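Local structure of sulfite reductase [ferredoxin] (Mycobacterium tuberculosis, 1ZJ8) at residues A230-D235 and G510-D515. The protein reduces sulfite to sulfide with electrons from ferredoxin, using a siroheme and a [4Fe-4S] cluster, probably as a step in the biosynthesis of sulfur-containing amino acids and cofactors. Residues are numbered along the deposited sequence; the frame is centred on the assembly and turned at random.
Sequences AHEIND and GHLGLD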
# COMPACT_ATOMS: atom_id res chain seq x y z
N ALA A 230 -7.36 -2.32 -4.93
CA ALA A 230 -7.38 -3.27 -3.82
C ALA A 230 -8.34 -2.77 -2.75
O ALA A 230 -7.97 -2.62 -1.59
CB ALA A 230 -5.97 -3.46 -3.24
N HIS A 231 -9.57 -2.50 -3.15
CA HIS A 231 -10.50 -1.83 -2.26
C HIS A 231 -10.95 -2.73 -1.15
O HIS A 231 -11.12 -2.28 -0.01
CB HIS A 231 -11.70 -1.31 -3.02
CG HIS A 231 -12.49 -2.38 -3.72
ND1 HIS A 231 -13.71 -2.83 -3.26
CD2 HIS A 231 -12.27 -3.03 -4.88
CE1 HIS A 231 -14.19 -3.73 -4.09
NE2 HIS A 231 -13.34 -3.86 -5.10
N GLU A 232 -11.11 -4.00 -1.47
CA GLU A 232 -11.62 -4.99 -0.54
C GLU A 232 -10.88 -5.00 0.80
O GLU A 232 -11.42 -5.49 1.79
CB GLU A 232 -11.59 -6.37 -1.20
CG GLU A 232 -12.60 -6.54 -2.37
CD GLU A 232 -11.97 -6.64 -3.77
OE1 GLU A 232 -11.02 -5.88 -4.08
OE2 GLU A 232 -12.46 -7.47 -4.58
N ILE A 233 -9.66 -4.46 0.84
CA ILE A 233 -8.84 -4.43 2.07
C ILE A 233 -8.49 -3.01 2.58
O ILE A 233 -7.53 -2.82 3.33
CB ILE A 233 -7.54 -5.26 1.86
CG1 ILE A 233 -6.71 -4.72 0.68
CG2 ILE A 233 -7.90 -6.74 1.63
CD1 ILE A 233 -5.35 -4.18 1.07
N ASN A 234 -9.28 -2.02 2.17
CA ASN A 234 -9.17 -0.65 2.69
C ASN A 234 -10.24 -0.41 3.81
O ASN A 234 -11.26 -1.09 3.85
CB ASN A 234 -9.31 0.37 1.53
CG ASN A 234 -8.01 0.55 0.72
OD1 ASN A 234 -7.15 1.32 1.10
ND2 ASN A 234 -7.90 -0.13 -0.43
N ASP A 235 -9.98 0.53 4.71
CA ASP A 235 -10.96 0.87 5.75
C ASP A 235 -12.24 1.39 5.15
O ASP A 235 -13.32 1.17 5.68
CB ASP A 235 -10.42 1.93 6.69
CG ASP A 235 -9.24 1.45 7.48
OD1 ASP A 235 -9.45 0.65 8.42
OD2 ASP A 235 -8.10 1.86 7.15
N GLY A 510 -4.68 -17.01 -2.29
CA GLY A 510 -5.43 -15.77 -2.00
C GLY A 510 -5.73 -14.94 -3.25
O GLY A 510 -4.98 -14.98 -4.23
N HIS A 511 -6.82 -14.19 -3.23
CA HIS A 511 -7.14 -13.30 -4.32
C HIS A 511 -8.28 -12.35 -3.94
O HIS A 511 -9.11 -12.67 -3.08
CB HIS A 511 -7.57 -14.09 -5.56
CG HIS A 511 -8.83 -14.88 -5.39
ND1 HIS A 511 -8.85 -16.14 -4.82
CD2 HIS A 511 -10.11 -14.61 -5.73
CE1 HIS A 511 -10.09 -16.60 -4.81
NE2 HIS A 511 -10.88 -15.69 -5.35
N LEU A 512 -8.32 -11.20 -4.60
CA LEU A 512 -9.46 -10.30 -4.50
C LEU A 512 -10.30 -10.50 -5.75
O LEU A 512 -10.15 -11.50 -6.45
CB LEU A 512 -8.96 -8.86 -4.34
CG LEU A 512 -8.08 -8.55 -3.13
CD1 LEU A 512 -7.83 -7.07 -3.07
CD2 LEU A 512 -8.71 -9.03 -1.82
N GLY A 513 -11.21 -9.58 -6.02
CA GLY A 513 -12.06 -9.68 -7.20
C GLY A 513 -13.18 -10.67 -7.00
O GLY A 513 -13.87 -10.63 -5.99
N LEU A 514 -13.37 -11.56 -7.97
CA LEU A 514 -14.46 -12.55 -7.88
C LEU A 514 -14.20 -13.59 -6.79
O LEU A 514 -13.14 -14.22 -6.77
CB LEU A 514 -14.68 -13.27 -9.22
CG LEU A 514 -15.90 -14.19 -9.24
CD1 LEU A 514 -17.15 -13.54 -8.60
CD2 LEU A 514 -16.18 -14.63 -10.69
N ASP A 515 -15.17 -13.74 -5.89
CA ASP A 515 -15.07 -14.64 -4.73
C ASP A 515 -13.76 -14.43 -3.97
O ASP A 515 -13.01 -15.38 -3.71
CB ASP A 515 -15.20 -16.10 -5.15
CG ASP A 515 -16.46 -16.37 -5.95
OD1 ASP A 515 -17.49 -15.70 -5.70
OD2 ASP A 515 -16.41 -17.25 -6.83
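Glu232 meets Leu512 and Gly513 where loops of the two 4Fe-4S family domains of this siroheme sulfite reductase pack together. Glu232 sits in a short 3-10 turn between strands 219-224 and 236-243. Its partners lie in the loop that joins strands 500-508 and 520-528. Leu512 points back toward 230-235; its CD1 lies 4.1 Å from Ala230 CB. On its other branch, CD2 touches Ile233 CG2 at 4.2 Å. Ile233 also touches the siroheme, so this apolar packing borders the cofactor pocket. Ile483 adds a further contact to Leu512.

Glu232 runs the other way alongside Leu512. Its CB lies 4.0 Å from Leu512 CD2. With chi1 at -69°, CG is placed opposite the carbonyl carbon, and a turn about the CB-CG bond lays the carboxylate along Leu512. CD is 3.8 Å from Leu512 CB. OE1 lies against Leu512 CB and CD1 and also sits over one face of the His231 ring, away from its centre. At the tip, Glu232 OE2 accepts a hydrogen bond from Gly513 N at 2.8 Å, and the donor stands 40° out of the carboxylate plane.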